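Local atomic coordinates of methylocystis parvus OBBP MbnE (Methylocystis parvus OBBP, PDB entry 5ICQ), a protein that probably binds the copper-chelating peptide methanobactin in the periplasm, as the solute-binding component of its transport machinery. Residues Tyr55-Ala60 against Ser604-Asn609; Ala309-Lys314 against Ile584-Arg589. All blocks are in the same frame, centred on the assembly; numbering follows the deposited sequence.

Contact 1 of 2, residues Tyr55-Ala60 against Ser604-Asn609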
loop_
_atom_site.group_PDB
_atom_site.type_symbol
_atom_site.label_atom_id
_atom_site.label_comp_id
_atom_site.label_asym_id
_atom_site.label_seq_id
_atom_site.Cartn_x
_atom_site.Cartn_y
_atom_site.Cartn_z
ATOM N N TYR A 55 17.267 7.649 -8.437
ATOM C CA TYR A 55 17.086 6.291 -8.937
ATOM C C TYR A 55 16.787 6.247 -10.433
ATOM O O TYR A 55 16.372 5.201 -10.947
ATOM C CB TYR A 55 15.973 5.568 -8.163
ATOM C CG TYR A 55 14.622 6.259 -8.191
ATOM C CD1 TYR A 55 14.363 7.342 -7.358
ATOM C CD2 TYR A 55 13.603 5.820 -9.033
ATOM C CE1 TYR A 55 13.130 7.981 -7.368
ATOM C CE2 TYR A 55 12.364 6.453 -9.044
ATOM C CZ TYR A 55 12.145 7.532 -8.211
ATOM O OH TYR A 55 10.934 8.177 -8.208
ATOM N N ALA A 56 16.933 7.360 -11.132
ATOM C CA ALA A 56 16.898 7.363 -12.583
ATOM C C ALA A 56 18.327 7.463 -13.094
ATOM O O ALA A 56 19.192 8.042 -12.434
ATOM C CB ALA A 56 16.061 8.529 -13.123
ATOM N N ASP A 57 18.574 6.886 -14.265
ATOM C CA ASP A 57 19.887 7.013 -14.894
ATOM C C ASP A 57 19.753 7.850 -16.157
ATOM O O ASP A 57 19.186 7.374 -17.152
ATOM C CB ASP A 57 20.480 5.639 -15.217
ATOM C CG ASP A 57 21.944 5.719 -15.643
ATOM O OD1 ASP A 57 22.370 6.775 -16.164
ATOM O OD2 ASP A 57 22.662 4.719 -15.455
ATOM N N PRO A 58 20.264 9.082 -16.179
ATOM C CA PRO A 58 20.146 9.898 -17.397
ATOM C C PRO A 58 20.856 9.302 -18.600
ATOM O O PRO A 58 20.543 9.686 -19.728
ATOM C CB PRO A 58 20.758 11.245 -16.985
ATOM C CG PRO A 58 21.548 10.969 -15.753
ATOM C CD PRO A 58 20.898 9.809 -15.068
ATOM N N ALA A 59 21.779 8.364 -18.404
ATOM C CA ALA A 59 22.403 7.701 -19.544
ATOM C C ALA A 59 21.579 6.538 -20.089
ATOM O O ALA A 59 22.043 5.855 -21.010
ATOM C CB ALA A 59 23.806 7.206 -19.170
ATOM N N ALA A 60 20.382 6.294 -19.552
ATOM C CA ALA A 60 19.536 5.224 -20.072
ATOM C C ALA A 60 19.338 5.388 -21.571
ATOM O O ALA A 60 19.122 6.497 -22.069
ATOM C CB ALA A 60 18.177 5.230 -19.361
ATOM N N SER A 604 12.007 3.239 -15.040
ATOM C CA SER A 604 13.440 3.538 -14.963
ATOM C C SER A 604 14.321 2.566 -15.750
ATOM O O SER A 604 15.526 2.815 -15.883
ATOM C CB SER A 604 13.910 3.567 -13.499
ATOM O OG SER A 604 13.841 2.275 -12.913
ATOM N N TRP A 605 13.768 1.485 -16.284
ATOM C CA TRP A 605 14.579 0.504 -16.992
ATOM C C TRP A 605 14.770 0.907 -18.451
ATOM O O TRP A 605 14.172 1.870 -18.945
ATOM C CB TRP A 605 13.938 -0.884 -16.925
ATOM C CG TRP A 605 13.869 -1.522 -15.566
ATOM C CD1 TRP A 605 13.372 -0.972 -14.418
ATOM C CD2 TRP A 605 14.228 -2.877 -15.239
ATOM N NE1 TRP A 605 13.432 -1.890 -13.389
ATOM C CE2 TRP A 605 13.956 -3.063 -13.867
ATOM C CE3 TRP A 605 14.786 -3.934 -15.967
ATOM C CZ2 TRP A 605 14.202 -4.276 -13.208
ATOM C CZ3 TRP A 605 15.043 -5.138 -15.308
ATOM C CH2 TRP A 605 14.745 -5.298 -13.947
ATOM N N TRP A 606 15.617 0.157 -19.153
ATOM C CA TRP A 606 15.841 0.437 -20.570
ATOM C C TRP A 606 16.405 -0.796 -21.262
ATOM O O TRP A 606 16.826 -1.758 -20.620
ATOM C CB TRP A 606 16.765 1.646 -20.765
ATOM C CG TRP A 606 18.225 1.481 -20.334
ATOM C CD1 TRP A 606 19.277 1.087 -21.122
ATOM C CD2 TRP A 606 18.779 1.766 -19.040
ATOM N NE1 TRP A 606 20.446 1.090 -20.389
ATOM C CE2 TRP A 606 20.166 1.501 -19.110
ATOM C CE3 TRP A 606 18.233 2.205 -17.821
ATOM C CZ2 TRP A 606 21.015 1.670 -18.018
ATOM C CZ3 TRP A 606 19.082 2.376 -16.738
ATOM C CH2 TRP A 606 20.458 2.103 -16.842
ATOM N N ARG A 607 16.392 -0.753 -22.595
ATOM C CA ARG A 607 16.904 -1.853 -23.408
ATOM C C ARG A 607 18.420 -1.748 -23.536
ATOM O O ARG A 607 18.953 -0.692 -23.891
ATOM C CB ARG A 607 16.254 -1.832 -24.791
ATOM C CG ARG A 607 16.718 -2.953 -25.717
ATOM C CD ARG A 607 16.267 -2.723 -27.159
ATOM N NE ARG A 607 16.827 -1.498 -27.724
ATOM C CZ ARG A 607 16.537 -1.028 -28.935
ATOM N NH1 ARG A 607 15.692 -1.683 -29.720
ATOM N NH2 ARG A 607 17.097 0.097 -29.361
ATOM N N LYS A 608 19.114 -2.837 -23.250
ATOM C CA LYS A 608 20.571 -2.817 -23.305
ATOM C C LYS A 608 21.042 -2.708 -24.753
ATOM O O LYS A 608 20.447 -3.292 -25.661
ATOM C CB LYS A 608 21.131 -4.082 -22.656
ATOM C CG LYS A 608 22.613 -4.041 -22.377
ATOM C CD LYS A 608 22.987 -5.061 -21.321
ATOM C CE LYS A 608 22.616 -6.463 -21.756
ATOM N NZ LYS A 608 22.958 -7.464 -20.703
ATOM N N ASN A 609 22.104 -1.946 -24.983
ATOM C CA ASN A 609 22.616 -1.885 -26.355
ATOM C C ASN A 609 23.678 -2.958 -26.594
ATOM O O ASN A 609 23.351 -4.103 -26.909
ATOM C CB ASN A 609 23.185 -0.504 -26.680
ATOM C CG ASN A 609 22.869 -0.066 -28.100
ATOM O OD1 ASN A 609 21.978 -0.620 -28.750
ATOM N ND2 ASN A 609 23.598 0.934 -28.588
HETATM O O HOH W 1 15.490 2.670 -10.645
HETATM O O HOH W 2 16.612 5.247 -15.479
#
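A60 and W606 bring the two backbones nearest each other, their CA atoms 6.1 Å apart, where the loop 55-60 turns above the C-terminal strand 606-607. D57 to A60 form a type I beta turn closed by the backbone bond from A60 N to D57 O. No direct hydrogen bond joins the segments; two waters do it instead. One is held between Y55 O, to which it donates, and S604 OG. The other accepts from D57 N at 2.8 Å and donates to S604 O at 2.7 Å, so a backbone donor and a backbone acceptor are satisfied through a single molecule.

The W606 indole carries the direct packing. A60 lies over one of its faces: A60 CA stands 3.8 Å from the centroid of the five-membered ring, 16° off the normal, a CH-pi contact, while A60 CB presses on CE3 of W606 at 3.4 Å. CG of W606 is wedged between its own backbone N and carbonyl carbon (chi1 68°), which swings the indole up under the turn. D57 reaches the far end of the six-membered ring, its OD2 3.7 Å from CH2 of W606 with carboxylate and ring planes nearly perpendicular (83°). Its other oxygen, OD1, accepts from A59 N at 2.8 Å in an Asx turn, the donor arriving from above the carboxylate plane; this bond probably limits rotation of the acid beside the indole.

Around the contact, W606 pairs through its backbone with V585 of strand 584-585, A60 also packs on N259, and Y55 OH accepts from Q104 N. The loop between strands 38-39 and 65-71 is thereby laid against the two-stranded antiparallel sheet formed by 584-585 and 606-607.

Contact 2 of 2, residues Ala309-Lys314 against Ile584-Arg589; sequences ARESLK and IVRPER
A bidentate, end-on salt bridge between E311 and R586 spans from edge strand 308-313 to the chain just beyond strand 584-585. The backbones stay well apart, 12.5 Å from E311 CA to R586 CA, and the two side chains close the distance from opposite directions. R586 NH2 donates to E311 OE1 at 2.9 Å in an almost straight bond (175°); NH2 arrives on the syn side of OE1, tilted out of the carboxylate plane, while OE1 itself lies in the guanidinium plane. The second bond, R586 NH1 to E311 OE2, is modelled very short, at 2.5 Å. Carboxylate and guanidinium are twisted 32° from coplanarity. The arginine chain runs extended from CG to NE, which carries its charged end across to the acid.

E311 belongs to the antiparallel sheet of strands 285-288, 576-581 and 308-313, and its backbone bonds to I578 of the central strand. In this protein of the family 5 solute-binding fold, the bridge ties the outer strand of that sheet to the chain leaving strand 584-585. H580 NE2, from the same central strand, is a further partner of E311 OE2, which is thus gripped twice. With an alanine at E311, the R586 guanidinium is likely to lose its countercharge and be freer to turn, and H580 to lose this partner.

L313, two residues further along the strand, meets the guanidinium from one face: its CD1 sits 4.0 Å above the plane, displaced toward the rim, and its CD2 approaches NH2 of R586 at 3.5 Å. F598 touches both L313 and R586, and W605 also packs on the arginine.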
loop_
_atom_site.group_PDB
_atom_site.type_symbol
_atom_site.label_atom_id
_atom_site.label_comp_id
_atom_site.label_asym_id
_atom_site.label_seq_id
_atom_site.Cartn_x
_atom_site.Cartn_y
_atom_site.Cartn_z
ATOM N N ALA A 309 17.448 -13.708 -15.769
ATOM C CA ALA A 309 18.036 -13.722 -14.438
ATOM C C ALA A 309 16.945 -13.492 -13.403
ATOM O O ALA A 309 15.933 -12.852 -13.684
ATOM C CB ALA A 309 19.128 -12.646 -14.304
ATOM N N ARG A 310 17.152 -14.002 -12.199
ATOM C CA ARG A 310 16.241 -13.685 -11.111
ATOM C C ARG A 310 17.014 -13.058 -9.959
ATOM O O ARG A 310 18.222 -13.270 -9.808
ATOM C CB ARG A 310 15.473 -14.911 -10.655
ATOM C CG ARG A 310 16.310 -15.998 -10.039
ATOM C CD ARG A 310 15.380 -16.931 -9.312
ATOM N NE ARG A 310 16.047 -18.101 -8.773
ATOM C CZ ARG A 310 15.500 -18.905 -7.867
ATOM N NH1 ARG A 310 14.286 -18.647 -7.397
ATOM N NH2 ARG A 310 16.166 -19.966 -7.437
ATOM N N GLU A 311 16.315 -12.244 -9.170
ATOM C CA GLU A 311 16.945 -11.472 -8.108
ATOM C C GLU A 311 15.962 -11.291 -6.967
ATOM O O GLU A 311 14.745 -11.276 -7.179
ATOM C CB GLU A 311 17.363 -10.063 -8.559
ATOM C CG GLU A 311 17.985 -9.921 -9.919
ATOM C CD GLU A 311 18.396 -8.482 -10.172
ATOM O OE1 GLU A 311 19.298 -7.995 -9.458
ATOM O OE2 GLU A 311 17.798 -7.830 -11.053
ATOM N N SER A 312 16.502 -11.095 -5.763
ATOM C CA SER A 312 15.725 -10.624 -4.617
ATOM C C SER A 312 16.188 -9.216 -4.277
ATOM O O SER A 312 17.387 -8.984 -4.117
ATOM C CB SER A 312 15.900 -11.532 -3.397
ATOM O OG SER A 312 15.368 -12.821 -3.634
ATOM N N LEU A 313 15.250 -8.275 -4.193
ATOM C CA LEU A 313 15.587 -6.887 -3.911
ATOM C C LEU A 313 14.865 -6.411 -2.658
ATOM O O LEU A 313 13.744 -6.833 -2.361
ATOM C CB LEU A 313 15.224 -5.972 -5.087
ATOM C CG LEU A 313 15.766 -6.363 -6.464
ATOM C CD1 LEU A 313 15.250 -5.388 -7.521
ATOM C CD2 LEU A 313 17.284 -6.391 -6.460
ATOM N N LYS A 314 15.516 -5.515 -1.927
ATOM C CA LYS A 314 14.950 -4.953 -0.710
ATOM C C LYS A 314 15.152 -3.449 -0.723
ATOM O O LYS A 314 16.199 -2.963 -1.162
ATOM C CB LYS A 314 15.618 -5.545 0.540
ATOM C CG LYS A 314 14.835 -5.315 1.830
ATOM C CD LYS A 314 15.644 -5.740 3.045
ATOM C CE LYS A 314 14.766 -5.931 4.281
ATOM N NZ LYS A 314 13.349 -5.490 4.084
ATOM N N ILE A 584 17.096 -6.300 -20.830
ATOM C CA ILE A 584 16.696 -5.030 -20.233
ATOM C C ILE A 584 17.481 -4.834 -18.947
ATOM O O ILE A 584 17.846 -5.797 -18.265
ATOM C CB ILE A 584 15.173 -4.940 -19.986
ATOM C CG1 ILE A 584 14.690 -6.059 -19.059
ATOM C CG2 ILE A 584 14.430 -4.970 -21.319
ATOM C CD1 ILE A 584 13.237 -5.840 -18.564
ATOM N N VAL A 585 17.774 -3.571 -18.630
ATOM C CA VAL A 585 18.612 -3.231 -17.485
ATOM C C VAL A 585 17.976 -2.077 -16.719
ATOM O O VAL A 585 17.087 -1.380 -17.215
ATOM C CB VAL A 585 20.050 -2.864 -17.907
ATOM C CG1 VAL A 585 20.762 -4.084 -18.474
ATOM C CG2 VAL A 585 20.009 -1.777 -18.919
ATOM N N ARG A 586 18.462 -1.862 -15.507
ATOM C CA ARG A 586 17.932 -0.843 -14.614
ATOM C C ARG A 586 19.071 -0.038 -14.014
ATOM O O ARG A 586 20.235 -0.441 -14.112
ATOM C CB ARG A 586 17.104 -1.495 -13.502
ATOM C CG ARG A 586 17.924 -2.310 -12.540
ATOM C CD ARG A 586 17.086 -2.647 -11.328
ATOM N NE ARG A 586 17.854 -3.335 -10.303
ATOM C CZ ARG A 586 18.132 -4.631 -10.328
ATOM N NH1 ARG A 586 17.716 -5.389 -11.341
ATOM N NH2 ARG A 586 18.834 -5.164 -9.346
ATOM N N PRO A 587 18.781 1.120 -13.411
ATOM C CA PRO A 587 19.861 1.911 -12.808
ATOM C C PRO A 587 20.513 1.169 -11.653
ATOM O O PRO A 587 19.922 0.280 -11.036
ATOM C CB PRO A 587 19.156 3.185 -12.320
ATOM C CG PRO A 587 17.921 3.288 -13.186
ATOM C CD PRO A 587 17.503 1.863 -13.441
ATOM N N GLU A 588 21.760 1.555 -11.363
ATOM C CA GLU A 588 22.488 0.928 -10.265
ATOM C C GLU A 588 21.806 1.180 -8.933
ATOM O O GLU A 588 21.894 0.354 -8.020
ATOM C CB GLU A 588 23.923 1.449 -10.218
ATOM C CG GLU A 588 24.673 1.293 -11.521
ATOM C CD GLU A 588 26.157 1.086 -11.308
ATOM O OE1 GLU A 588 26.881 0.907 -12.311
ATOM O OE2 GLU A 588 26.595 1.094 -10.137
ATOM N N ARG A 589 21.121 2.304 -8.804
ATOM C CA ARG A 589 20.489 2.683 -7.549
ATOM C C ARG A 589 18.974 2.580 -7.697
ATOM O O ARG A 589 18.384 3.255 -8.546
ATOM C CB ARG A 589 20.908 4.097 -7.153
ATOM C CG ARG A 589 20.170 4.629 -5.958
ATOM C CD ARG A 589 20.785 5.908 -5.462
ATOM N NE ARG A 589 19.985 6.488 -4.381
ATOM C CZ ARG A 589 20.312 7.567 -3.682
ATOM N NH1 ARG A 589 21.453 8.209 -3.947
ATOM N NH2 ARG A 589 19.498 8.004 -2.724
#

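Overall arrangement
From the N terminus, the chain first supplies 55-60, in the loop leading to strand 65-71, and meets the partner of this segment only at its C-terminal end, so contact 1 closes a loop of 543 residues. Contact 2 is nested within that loop: 309-314 waits 269 residues for 584-589, which comes shortly before 604-609. Their centres lie 12 Å apart. The two contacts share neighbouring strands of one small sheet, while P587 packs against Y55 and S604. The C-terminal chain thus joins the N-terminal loop to edge strand 308-313 of the three-stranded sheet.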